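Local coordinates for fiber (Human adenovirus 26, PDB 6FJN), which forms the trimeric knob of the viral fiber, the part that attaches the virion to its receptor on the host cell, at residues A[4-8]-A[87-91]; A[38-43]-A[170-175]; A[63-67]-A[152-156]; A[99-105]-A[180-184]. All coordinates share one frame; numbering follows the deposited sequence. Where two conformers were deposited one is given.

Contact 1. Residues A[4-8]-A[87-91]; sequences LWTTP and DDSIV
Thr7 and Ser89 bring the two backbones to 5.4 Å between their CA atoms, with no main-chain hydrogen bond joining 4-8 to 87-91. Trp5 carries the contact instead. With CG placed between the backbone N and the carbonyl carbon (chi1 71°), its indole reaches to residues 87-89, and NE1 donates to Ser89 O at 2.8 Å. The acceptor lies in the ring plane and the N-H points at it nearly straight (163°), although NE1 sits above the plane of that carbonyl. On either side of NE1 along this edge, CZ2 meets Asp88 CA at 3.7 Å and CD1 rests against Ile90 CG2 at 3.8 Å. Ile90 CG2 also meets Thr7 CG2 at 3.7 Å, making a small apolar cluster. One face of the indole is covered by its own chain, Thr7 CA and Pro8 CD lying over the rim, while Pro8 CD also approaches Asp88 O at 3.6 Å. The edge bond and this cover would restrict rotation of the ring. In one conformer, Asp88 OD2 bonds Thr106 OG1 of the second subunit, whose Ser33 packs on Trp5. Within the chain, strand 83-86 lies between strands 3-5 and 89-90 in the sheet, and Trp5 also touches Arg85 there.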
loop_
_atom_site.group_PDB
_atom_site.type_symbol
_atom_site.label_atom_id
_atom_site.label_comp_id
_atom_site.label_asym_id
_atom_site.label_seq_id
_atom_site.Cartn_x
_atom_site.Cartn_y
_atom_site.Cartn_z
ATOM N N LEU A 4 -7.388 -14.185 7.869
ATOM C CA LEU A 4 -8.672 -14.614 7.297
ATOM C C LEU A 4 -8.538 -14.513 5.795
ATOM O O LEU A 4 -8.033 -13.478 5.279
ATOM C CB LEU A 4 -9.789 -13.694 7.678
ATOM C CG LEU A 4 -10.469 -13.676 8.994
ATOM C CD1 LEU A 4 -11.604 -12.651 8.953
ATOM C CD2 LEU A 4 -11.020 -15.055 9.243
ATOM N N TRP A 5 -8.950 -15.542 5.047
ATOM C CA TRP A 5 -8.808 -15.447 3.617
ATOM C C TRP A 5 -9.803 -16.307 2.882
ATOM O O TRP A 5 -10.538 -17.140 3.454
ATOM C CB TRP A 5 -7.373 -15.774 3.220
ATOM C CG TRP A 5 -6.883 -17.180 3.325
ATOM C CD1 TRP A 5 -7.481 -18.265 3.870
ATOM C CD2 TRP A 5 -5.630 -17.614 2.801
ATOM N NE1 TRP A 5 -6.663 -19.371 3.716
ATOM C CE2 TRP A 5 -5.514 -18.977 3.080
ATOM C CE3 TRP A 5 -4.563 -16.965 2.162
ATOM C CZ2 TRP A 5 -4.393 -19.722 2.677
ATOM C CZ3 TRP A 5 -3.450 -17.689 1.808
ATOM C CH2 TRP A 5 -3.383 -19.043 2.031
ATOM N N THR A 6 -9.811 -16.113 1.572
ATOM C CA THR A 6 -10.591 -16.909 0.647
ATOM C C THR A 6 -9.912 -18.154 0.189
ATOM O O THR A 6 -10.512 -18.960 -0.535
ATOM C CB THR A 6 -10.860 -16.105 -0.643
ATOM O OG1 THR A 6 -9.614 -15.575 -1.152
ATOM C CG2 THR A 6 -11.768 -14.977 -0.358
ATOM N N THR A 7 -8.659 -18.355 0.595
ATOM C CA THR A 7 -7.709 -19.300 0.016
ATOM C C THR A 7 -7.243 -18.689 -1.318
ATOM O O THR A 7 -7.943 -17.862 -1.952
ATOM C CB THR A 7 -8.199 -20.742 -0.237
ATOM O OG1 THR A 7 -8.934 -20.817 -1.464
ATOM C CG2 THR A 7 -8.959 -21.345 0.940
ATOM N N PRO A 8 -6.074 -19.134 -1.770
ATOM C CA PRO A 8 -5.493 -18.557 -2.984
ATOM C C PRO A 8 -5.781 -19.361 -4.246
ATOM O O PRO A 8 -5.082 -19.186 -5.239
ATOM C CB PRO A 8 -3.988 -18.668 -2.683
ATOM C CG PRO A 8 -3.858 -19.892 -1.879
ATOM C CD PRO A 8 -5.071 -19.867 -0.979
ATOM N N ASP A 87 -2.703 -23.886 6.273
ATOM C CA ASP A 87 -1.914 -24.265 5.072
ATOM C C ASP A 87 -2.365 -23.339 3.891
ATOM O O ASP A 87 -2.461 -22.143 4.122
ATOM C CB ASP A 87 -1.993 -25.802 4.856
ATOM C CG ASP A 87 -0.623 -26.446 4.636
ATOM O OD1 ASP A 87 0.322 -26.125 5.399
ATOM O OD2 ASP A 87 -0.506 -27.311 3.735
ATOM N N ASP A 88 -2.604 -23.850 2.677
ATOM C CA ASP A 88 -3.248 -23.041 1.626
ATOM C C ASP A 88 -4.761 -23.330 1.482
ATOM O O ASP A 88 -5.343 -23.137 0.406
ATOM C CB ASP A 88 -2.484 -23.135 0.288
ATOM C CG ASP A 88 -3.036 -24.181 -0.654
ATOM O OD1 ASP A 88 -3.680 -25.146 -0.191
ATOM O OD2 ASP A 88 -2.791 -24.037 -1.875
ATOM N N SER A 89 -5.383 -23.765 2.589
ATOM C CA SER A 89 -6.846 -23.936 2.703
ATOM C C SER A 89 -7.365 -23.165 3.951
ATOM O O SER A 89 -6.787 -22.130 4.325
ATOM C CB SER A 89 -7.174 -25.435 2.752
ATOM O OG SER A 89 -8.576 -25.660 2.728
ATOM N N ILE A 90 -8.448 -23.636 4.580
ATOM C CA ILE A 90 -9.026 -22.954 5.759
ATOM C C ILE A 90 -9.241 -23.934 6.917
ATOM O O ILE A 90 -9.348 -25.142 6.679
ATOM C CB ILE A 90 -10.336 -22.199 5.416
ATOM C CG1 ILE A 90 -11.417 -23.142 4.859
ATOM C CG2 ILE A 90 -10.053 -21.068 4.444
ATOM C CD1 ILE A 90 -12.822 -22.631 5.093
ATOM N N VAL A 91 -9.312 -23.433 8.158
ATOM C CA VAL A 91 -9.233 -24.334 9.341
ATOM C C VAL A 91 -10.339 -25.403 9.418
ATOM O O VAL A 91 -10.054 -26.544 9.807
ATOM C CB VAL A 91 -9.089 -23.589 10.711
ATOM C CG1 VAL A 91 -7.780 -22.809 10.789
ATOM C CG2 VAL A 91 -10.264 -22.674 11.011
#

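Contact 2. Residues A[38-43]-A[170-175]; sequences NVSLLA and QFDVTS
Leu41 and Phe171 cross at about a right angle, CD2 of the leucine reaching CE1 of the ring at 3.8 Å. The phenylalanine, its CG anti to the backbone N (chi1 -174°), turns an edge to Leu41 O, while its CB lies 4.0 Å from Ala43 CB. Leu42 runs obliquely across Asp172 and sets CD1 against the carboxylate carbon CG at 3.4 Å. Gln170, extended from CB to its amide, lays NE2 against Ala43 O; the bond is 2.8 Å, with the acceptor close to the amide plane. The antiparallel backbones add a straight bond from Ala43 N to Phe171 O (2.9 Å, 177°) and a longer one from Val173 N to Leu41 O (3.3 Å). Toward Ser175 direct backbone bonds give way to a CA-H...O contact from Ser175 CA to Val39 O and to two waters: one donates to Asn38 OD1 and Ser175 OG, the other to Val39 O and Thr174 O. Asp172 and Ser175 also bond the second subunit: Lys117 forms a salt bridge to Asp172 OD2, and Ser175 OG bonds Arg121 O. Apolar packing, backbone bonds and the Gln170 amide thus hold the segments together, while two polar side chains also reach the neighbouring subunit.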
loop_
_atom_site.group_PDB
_atom_site.type_symbol
_atom_site.label_atom_id
_atom_site.label_comp_id
_atom_site.label_asym_id
_atom_site.label_seq_id
_atom_site.Cartn_x
_atom_site.Cartn_y
_atom_site.Cartn_z
ATOM N N ASN A 38 -5.189 -7.651 0.990
ATOM C CA ASN A 38 -4.710 -7.863 -0.379
ATOM C C ASN A 38 -5.896 -8.426 -1.151
ATOM O O ASN A 38 -6.476 -9.457 -0.709
ATOM C CB ASN A 38 -3.541 -8.812 -0.317
ATOM C CG ASN A 38 -2.943 -9.117 -1.641
ATOM O OD1 ASN A 38 -3.482 -9.964 -2.364
ATOM N ND2 ASN A 38 -1.752 -8.616 -1.964
ATOM N N VAL A 39 -6.265 -7.821 -2.247
ATOM C CA VAL A 39 -7.488 -8.222 -2.964
ATOM C C VAL A 39 -7.265 -8.230 -4.464
ATOM O O VAL A 39 -6.555 -7.354 -5.034
ATOM C CB VAL A 39 -8.667 -7.291 -2.582
ATOM C CG1 VAL A 39 -8.455 -5.855 -3.001
ATOM C CG2 VAL A 39 -10.019 -7.828 -3.090
ATOM N N SER A 40 -8.048 -9.063 -5.129
ATOM C CA SER A 40 -8.176 -9.046 -6.561
ATOM C C SER A 40 -9.438 -9.818 -6.907
ATOM O O SER A 40 -10.023 -10.524 -6.043
ATOM C CB SER A 40 -6.966 -9.734 -7.193
ATOM O OG SER A 40 -6.880 -11.119 -6.837
ATOM N N LEU A 41 -9.871 -9.720 -8.160
ATOM C CA LEU A 41 -11.155 -10.261 -8.580
ATOM C C LEU A 41 -11.029 -10.718 -10.040
ATOM O O LEU A 41 -10.465 -9.982 -10.877
ATOM C CB LEU A 41 -12.240 -9.192 -8.428
ATOM C CG LEU A 41 -13.660 -9.545 -8.870
ATOM C CD1 LEU A 41 -14.257 -10.704 -8.078
ATOM C CD2 LEU A 41 -14.547 -8.330 -8.788
ATOM N N LEU A 42 -11.593 -11.894 -10.311
ATOM C CA LEU A 42 -11.545 -12.550 -11.632
ATOM C C LEU A 42 -12.925 -13.044 -11.986
ATOM O O LEU A 42 -13.529 -13.798 -11.171
ATOM C CB LEU A 42 -10.585 -13.753 -11.518
ATOM C CG LEU A 42 -10.624 -14.763 -12.627
ATOM C CD1 LEU A 42 -10.022 -14.185 -13.854
ATOM C CD2 LEU A 42 -9.938 -16.052 -12.218
ATOM N N ALA A 43 -13.443 -12.723 -13.157
ATOM C CA ALA A 43 -14.716 -13.284 -13.628
ATOM C C ALA A 43 -14.445 -14.600 -14.333
ATOM O O ALA A 43 -13.685 -14.629 -15.332
ATOM C CB ALA A 43 -15.422 -12.320 -14.550
ATOM N N GLN A 170 -12.012 -10.463 -20.641
ATOM C CA GLN A 170 -12.401 -11.082 -19.393
ATOM C C GLN A 170 -12.079 -10.131 -18.260
ATOM O O GLN A 170 -10.940 -9.616 -18.178
ATOM C CB GLN A 170 -11.614 -12.379 -19.226
ATOM C CG GLN A 170 -11.903 -13.137 -17.944
ATOM C CD GLN A 170 -11.219 -14.481 -17.941
ATOM O OE1 GLN A 170 -10.396 -14.812 -18.840
ATOM N NE2 GLN A 170 -11.513 -15.298 -16.935
ATOM N N PHE A 171 -13.019 -9.892 -17.350
ATOM C CA PHE A 171 -12.692 -9.086 -16.178
ATOM C C PHE A 171 -11.693 -9.831 -15.319
ATOM O O PHE A 171 -11.969 -10.940 -14.828
ATOM C CB PHE A 171 -13.936 -8.725 -15.390
ATOM C CG PHE A 171 -13.647 -7.770 -14.269
ATOM C CD1 PHE A 171 -13.106 -8.224 -13.070
ATOM C CD2 PHE A 171 -13.905 -6.417 -14.400
ATOM C CE1 PHE A 171 -12.799 -7.375 -12.061
ATOM C CE2 PHE A 171 -13.600 -5.536 -13.353
ATOM C CZ PHE A 171 -13.040 -6.040 -12.183
ATOM N N ASP A 172 -10.548 -9.213 -15.084
ATOM C CA ASP A 172 -9.518 -9.755 -14.202
ATOM C C ASP A 172 -8.636 -8.562 -13.880
ATOM O O ASP A 172 -8.354 -7.751 -14.790
ATOM C CB ASP A 172 -8.697 -10.830 -14.896
ATOM C CG ASP A 172 -7.792 -11.598 -13.921
ATOM O OD1 ASP A 172 -7.927 -11.435 -12.747
ATOM O OD2 ASP A 172 -6.978 -12.424 -14.410
ATOM N N VAL A 173 -8.257 -8.372 -12.637
ATOM C CA VAL A 173 -7.470 -7.199 -12.246
ATOM C C VAL A 173 -6.256 -7.565 -11.453
ATOM O O VAL A 173 -6.189 -8.628 -10.795
ATOM C CB VAL A 173 -8.330 -6.163 -11.481
ATOM C CG1 VAL A 173 -9.333 -5.498 -12.381
ATOM C CG2 VAL A 173 -8.980 -6.774 -10.236
ATOM N N THR A 174 -5.260 -6.697 -11.505
ATOM C CA THR A 174 -4.083 -6.804 -10.666
ATOM C C THR A 174 -4.448 -6.759 -9.190
ATOM O O THR A 174 -5.531 -6.332 -8.791
ATOM C CB THR A 174 -3.088 -5.681 -11.027
ATOM O OG1 THR A 174 -3.744 -4.413 -10.964
ATOM C CG2 THR A 174 -2.525 -5.889 -12.404
ATOM N N SER A 175 -3.499 -7.229 -8.365
ATOM C CA SER A 175 -3.684 -7.263 -6.919
ATOM C C SER A 175 -3.506 -5.894 -6.301
ATOM O O SER A 175 -2.646 -5.104 -6.741
ATOM C CB SER A 175 -2.700 -8.236 -6.294
ATOM O OG SER A 175 -2.995 -9.588 -6.614
HETATM O O HOH W 1 -2.436 -11.316 -4.480
HETATM O O HOH W 2 -7.757 -5.606 -7.106
#

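Contact 3. Residues A[63-67]-A[152-156]; sequences LLFDE and CAYSI
A classic beta bulge marks the end of the antiparallel pairing between strands 58-65 and 154-161, with Ala153 and Tyr154 both set opposite Phe65. Phe65 O takes both N-H groups, Ala153 N at 2.8 Å and Tyr154 N at 3.2 Å, while Phe65 N returns a bond to Tyr154 O. Regular pairing follows: Leu63 and Ile156 form a hydrogen-bonded pair, and Leu64 and Ser155 a non-hydrogen-bonded one. Leu63, Phe65, Tyr154 and Ile156 project from one face of the sheet. There Phe65 CE2 brings the ring edge obliquely to Ile156 CG1 at 4.1 Å, and the CB atoms of Phe65 and Tyr154 meet at 4.2 Å. On the other face Leu64 CB touches Cys152 CB at 4.0 Å, and its CD2 packs on Ser155 CB. Tyr154, with CG anti to the carbonyl carbon (chi1 -53°), lies along residues 66-67; its CD2 meets Asp66 O at 3.5 Å in the ring plane. At its tip, OH donates to a water at 2.7 Å, and that water donates to Glu67 O, linking the phenol to the backbone there. The hydroxyl end of Tyr154 also packs on Gln183, whose covalent bond to L-glutamate has been seen in this protein. The face holding Leu63 meets Leu24 and Leu26 of strand 22-31 in the other sheet, as expected of the antiparallel beta-sandwich of the fiber knob.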
loop_
_atom_site.group_PDB
_atom_site.type_symbol
_atom_site.label_atom_id
_atom_site.label_comp_id
_atom_site.label_asym_id
_atom_site.label_seq_id
_atom_site.Cartn_x
_atom_site.Cartn_y
_atom_site.Cartn_z
ATOM N N LEU A 63 -19.035 -7.534 1.366
ATOM C CA LEU A 63 -18.836 -8.438 2.503
ATOM C C LEU A 63 -19.523 -7.786 3.697
ATOM O O LEU A 63 -19.118 -6.706 4.143
ATOM C CB LEU A 63 -17.373 -8.682 2.806
ATOM C CG LEU A 63 -16.619 -9.626 1.855
ATOM C CD1 LEU A 63 -16.595 -9.193 0.399
ATOM C CD2 LEU A 63 -15.222 -9.860 2.370
ATOM N N LEU A 64 -20.576 -8.436 4.184
ATOM C CA LEU A 64 -21.340 -7.945 5.326
ATOM C C LEU A 64 -21.074 -8.878 6.488
ATOM O O LEU A 64 -21.057 -10.107 6.298
ATOM C CB LEU A 64 -22.831 -8.022 4.993
ATOM C CG LEU A 64 -23.255 -7.345 3.686
ATOM C CD1 LEU A 64 -24.775 -7.524 3.495
ATOM C CD2 LEU A 64 -22.890 -5.883 3.658
ATOM N N PHE A 65 -20.852 -8.322 7.690
ATOM C CA PHE A 65 -20.500 -9.139 8.839
ATOM C C PHE A 65 -21.446 -8.871 9.983
ATOM O O PHE A 65 -21.911 -7.711 10.183
ATOM C CB PHE A 65 -19.071 -8.870 9.311
ATOM C CG PHE A 65 -18.019 -9.064 8.244
ATOM C CD1 PHE A 65 -17.466 -10.334 8.012
ATOM C CD2 PHE A 65 -17.603 -7.993 7.460
ATOM C CE1 PHE A 65 -16.500 -10.520 7.050
ATOM C CE2 PHE A 65 -16.591 -8.187 6.506
ATOM C CZ PHE A 65 -16.075 -9.440 6.308
ATOM N N ASP A 66 -21.661 -9.900 10.795
ATOM C CA ASP A 66 -22.439 -9.743 12.026
ATOM C C ASP A 66 -21.567 -9.238 13.155
ATOM O O ASP A 66 -20.385 -8.934 12.987
ATOM C CB ASP A 66 -23.158 -11.072 12.325
ATOM C CG ASP A 66 -22.266 -12.219 12.698
ATOM O OD1 ASP A 66 -21.134 -11.971 13.194
ATOM O OD2 ASP A 66 -22.698 -13.387 12.514
ATOM N N GLU A 67 -22.196 -9.216 14.358
ATOM C CA GLU A 67 -21.589 -8.735 15.630
ATOM C C GLU A 67 -20.342 -9.511 16.056
ATOM O O GLU A 67 -19.543 -9.062 16.871
ATOM C CB GLU A 67 -22.629 -8.802 16.757
ATOM C CG GLU A 67 -23.562 -7.615 16.726
ATOM C CD GLU A 67 -22.881 -6.336 17.189
ATOM O OE1 GLU A 67 -23.234 -5.244 16.690
ATOM O OE2 GLU A 67 -21.944 -6.395 18.015
ATOM N N CYS A 152 -26.382 -5.737 9.129
ATOM C CA CYS A 152 -24.937 -5.960 9.345
ATOM C C CYS A 152 -24.346 -5.048 10.411
ATOM O O CYS A 152 -24.787 -3.908 10.601
ATOM C CB CYS A 152 -24.199 -5.841 8.033
ATOM S SG CYS A 152 -24.154 -4.211 7.264
ATOM N N ALA A 153 -23.407 -5.563 11.196
ATOM C CA ALA A 153 -22.670 -4.774 12.143
ATOM C C ALA A 153 -21.462 -4.082 11.531
ATOM O O ALA A 153 -21.072 -3.003 11.982
ATOM C CB ALA A 153 -22.212 -5.678 13.266
ATOM N N TYR A 154 -20.863 -4.738 10.537
ATOM C CA TYR A 154 -19.635 -4.244 9.877
ATOM C C TYR A 154 -19.763 -4.567 8.403
ATOM O O TYR A 154 -20.524 -5.462 8.000
ATOM C CB TYR A 154 -18.363 -4.920 10.399
ATOM C CG TYR A 154 -18.181 -4.880 11.882
ATOM C CD1 TYR A 154 -17.542 -3.798 12.486
ATOM C CD2 TYR A 154 -18.603 -5.941 12.691
ATOM C CE1 TYR A 154 -17.341 -3.767 13.845
ATOM C CE2 TYR A 154 -18.420 -5.905 14.056
ATOM C CZ TYR A 154 -17.799 -4.813 14.639
ATOM O OH TYR A 154 -17.584 -4.725 15.977
ATOM N N SER A 155 -18.977 -3.866 7.578
ATOM C CA SER A 155 -18.951 -4.230 6.165
ATOM C C SER A 155 -17.612 -3.825 5.566
ATOM O O SER A 155 -16.960 -2.847 5.994
ATOM C CB SER A 155 -20.074 -3.581 5.376
ATOM O OG SER A 155 -20.055 -2.163 5.422
ATOM N N ILE A 156 -17.231 -4.568 4.522
ATOM C CA ILE A 156 -16.137 -4.163 3.618
ATOM C C ILE A 156 -16.660 -4.371 2.237
ATOM O O ILE A 156 -17.119 -5.478 1.899
ATOM C CB ILE A 156 -14.840 -4.996 3.821
ATOM C CG1 ILE A 156 -14.367 -4.970 5.283
ATOM C CG2 ILE A 156 -13.765 -4.521 2.858
ATOM C CD1 ILE A 156 -13.224 -5.915 5.597
HETATM O O HOH W 3 -18.934 -6.431 17.516
#

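Contact 4. Residues A[99-105]-A[180-184]; sequences VPFMPNL and YLTQE
Gln183, near the C-terminal end of the knob's beta-sandwich, fits against the loop 99-105, whose 3-10 turn at 99-101 lies beside it. Its CB lies 3.7 Å from both Met102 O and Val99 O. CG, anti to the backbone N (chi1 -164°), runs alongside Val99 and meets its CG1 at 3.9 Å. The chain then bends at chi2 (75°) and brings CD toward Leu105. Here OE1 accepts from Leu105 N at 2.9 Å and from a water, while NE2 turns to the CD1 methyl of Leu105. The backbones are tied by Gln183 N to Met102 O and by Asn104 N to Leu181 O, flanking a single bridge between Pro103 and Thr182. Asn104 returns by its amide: ND2 donates almost straight (173°) to Thr182 O, which lies in the amide plane although the donor stands above the plane of that carbonyl. Next to the bridge, Tyr180 passes obliquely across Pro103, CD1 to CB at 4.0 Å. Thr182 OG1 donates to Glu184 OE2, which also forms a salt bridge with Lys30. Lys30, Thr182 and Gln183 bind L-glutamate, covalently at Gln183, in a structure of this protein, so the loop lies beside that site. Arg85 of the third subunit packs on Asn104, Thr182 and Glu184. Tyr180 OH donates to Phe101 O at 2.7 Å, Phe101 O lying in the plane of the ring.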
loop_
_atom_site.group_PDB
_atom_site.type_symbol
_atom_site.label_atom_id
_atom_site.label_comp_id
_atom_site.label_asym_id
_atom_site.label_seq_id
_atom_site.Cartn_x
_atom_site.Cartn_y
_atom_site.Cartn_z
ATOM N N VAL A 99 -13.927 -10.443 15.357
ATOM C CA VAL A 99 -14.056 -9.036 15.656
ATOM C C VAL A 99 -12.700 -8.277 15.441
ATOM O O VAL A 99 -12.703 -7.195 14.948
ATOM C CB VAL A 99 -14.709 -8.782 17.022
ATOM C CG1 VAL A 99 -14.738 -7.291 17.321
ATOM C CG2 VAL A 99 -16.142 -9.288 16.986
ATOM N N PRO A 100 -11.551 -8.898 15.831
ATOM C CA PRO A 100 -10.276 -8.195 15.620
ATOM C C PRO A 100 -9.900 -7.926 14.172
ATOM O O PRO A 100 -8.900 -7.208 13.952
ATOM C CB PRO A 100 -9.253 -9.085 16.305
ATOM C CG PRO A 100 -10.085 -9.791 17.370
ATOM C CD PRO A 100 -11.361 -10.121 16.628
ATOM N N PHE A 101 -10.625 -8.493 13.220
ATOM C CA PHE A 101 -10.433 -8.208 11.780
ATOM C C PHE A 101 -11.424 -7.205 11.269
ATOM O O PHE A 101 -11.342 -6.822 10.111
ATOM C CB PHE A 101 -10.564 -9.482 10.960
ATOM C CG PHE A 101 -9.466 -10.473 11.205
ATOM C CD1 PHE A 101 -9.458 -11.283 12.312
ATOM C CD2 PHE A 101 -8.394 -10.573 10.321
ATOM C CE1 PHE A 101 -8.427 -12.181 12.547
ATOM C CE2 PHE A 101 -7.385 -11.468 10.559
ATOM C CZ PHE A 101 -7.404 -12.257 11.642
ATOM N N MET A 102 -12.388 -6.786 12.094
ATOM C CA MET A 102 -13.449 -5.932 11.587
ATOM C C MET A 102 -12.980 -4.476 11.540
ATOM O O MET A 102 -12.147 -4.046 12.342
ATOM C CB MET A 102 -14.693 -6.042 12.457
ATOM C CG MET A 102 -15.355 -7.386 12.348
ATOM S SD MET A 102 -15.958 -7.758 10.673
ATOM C CE MET A 102 -14.726 -8.919 10.057
ATOM N N PRO A 103 -13.504 -3.675 10.615
ATOM C CA PRO A 103 -13.098 -2.259 10.563
ATOM C C PRO A 103 -13.626 -1.476 11.755
ATOM O O PRO A 103 -14.770 -1.645 12.168
ATOM C CB PRO A 103 -13.690 -1.755 9.229
ATOM C CG PRO A 103 -14.103 -2.987 8.480
ATOM C CD PRO A 103 -14.419 -4.002 9.528
ATOM N N ASN A 104 -12.740 -0.672 12.314
ATOM C CA ASN A 104 -13.022 0.106 13.518
ATOM C C ASN A 104 -14.218 1.034 13.300
ATOM O O ASN A 104 -14.238 1.805 12.388
ATOM C CB ASN A 104 -11.761 0.915 13.823
ATOM C CG ASN A 104 -11.848 1.664 15.129
ATOM O OD1 ASN A 104 -12.505 2.722 15.256
ATOM N ND2 ASN A 104 -11.236 1.086 16.141
ATOM N N LEU A 105 -15.197 0.932 14.211
ATOM C CA LEU A 105 -16.460 1.711 14.051
ATOM C C LEU A 105 -16.318 3.187 14.409
ATOM O O LEU A 105 -17.110 4.012 13.983
ATOM C CB LEU A 105 -17.583 1.055 14.861
ATOM C CG LEU A 105 -18.222 -0.143 14.136
ATOM C CD1 LEU A 105 -18.964 -1.006 15.139
ATOM C CD2 LEU A 105 -19.121 0.276 12.992
ATOM N N TYR A 180 -6.444 -1.095 7.071
ATOM C CA TYR A 180 -7.464 -0.358 7.805
ATOM C C TYR A 180 -7.340 -0.606 9.254
ATOM O O TYR A 180 -6.796 -1.621 9.708
ATOM C CB TYR A 180 -8.901 -0.708 7.289
ATOM C CG TYR A 180 -9.243 -2.192 7.418
ATOM C CD1 TYR A 180 -9.887 -2.667 8.578
ATOM C CD2 TYR A 180 -8.986 -3.085 6.412
ATOM C CE1 TYR A 180 -10.240 -3.989 8.688
ATOM C CE2 TYR A 180 -9.346 -4.429 6.516
ATOM C CZ TYR A 180 -9.981 -4.871 7.659
ATOM O OH TYR A 180 -10.268 -6.215 7.709
ATOM N N LEU A 181 -7.873 0.337 10.032
ATOM C CA LEU A 181 -7.889 0.246 11.479
ATOM C C LEU A 181 -8.936 -0.749 11.930
ATOM O O LEU A 181 -10.021 -0.780 11.407
ATOM C CB LEU A 181 -8.205 1.613 12.094
ATOM C CG LEU A 181 -7.071 2.636 12.093
ATOM C CD1 LEU A 181 -6.316 2.881 10.815
ATOM C CD2 LEU A 181 -7.606 3.950 12.678
ATOM N N THR A 182 -8.587 -1.533 12.918
ATOM C CA THR A 182 -9.494 -2.584 13.385
ATOM C C THR A 182 -10.252 -2.234 14.651
ATOM O O THR A 182 -9.811 -1.414 15.502
ATOM C CB THR A 182 -8.735 -3.875 13.621
ATOM O OG1 THR A 182 -7.744 -3.625 14.628
ATOM C CG2 THR A 182 -8.007 -4.403 12.400
ATOM N N GLN A 183 -11.394 -2.917 14.817
ATOM C CA GLN A 183 -12.125 -3.001 16.057
ATOM C C GLN A 183 -11.288 -3.965 17.047
ATOM O O GLN A 183 -10.472 -4.783 16.557
ATOM C CB GLN A 183 -13.517 -3.637 15.740
ATOM C CG GLN A 183 -14.570 -3.473 16.813
ATOM C CD GLN A 183 -15.170 -2.071 16.902
ATOM O OE1 GLN A 183 -14.840 -1.179 16.137
ATOM N NE2 GLN A 183 -16.045 -1.866 17.921
ATOM N N GLU A 184 -11.594 -4.018 18.326
ATOM C CA GLU A 184 -11.078 -5.128 19.166
ATOM C C GLU A 184 -12.231 -5.730 19.939
ATOM O O GLU A 184 -12.224 -6.911 20.375
ATOM C CB GLU A 184 -9.941 -4.649 20.104
ATOM C CG GLU A 184 -8.679 -4.135 19.387
ATOM C CD GLU A 184 -8.136 -5.113 18.351
ATOM O OE1 GLU A 184 -7.958 -6.311 18.709
ATOM O OE2 GLU A 184 -7.973 -4.711 17.166
ATOM O OXT GLU A 184 -13.240 -5.025 20.093
HETATM O O HOH W 4 -14.695 1.472 17.608
#

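Overall arrangement
From the N terminus, 4-8 opens contact 1, and 38-43 and 63-67 open contacts 2 and 3 before 87-91 closes the first; contact 1 therefore crosses both. Contact 4 starts afterwards, at 99-105, in series with contact 1. Residues 152-156 then close contact 3, nested inside the long loop that 170-175 closes as contact 2, and 180-184 closes contact 4 last, crossing contacts 2 and 3. Contacts 1, 2 and 4 reach the six-stranded sheet, while contact 3 joins two strands of the other. Contacts 3 and 4 touch through Phe65 and Met102, contacts 1 and 4 through Leu4 and Phe101; contact 2 lies across the chain's centre from contacts 3 and 4.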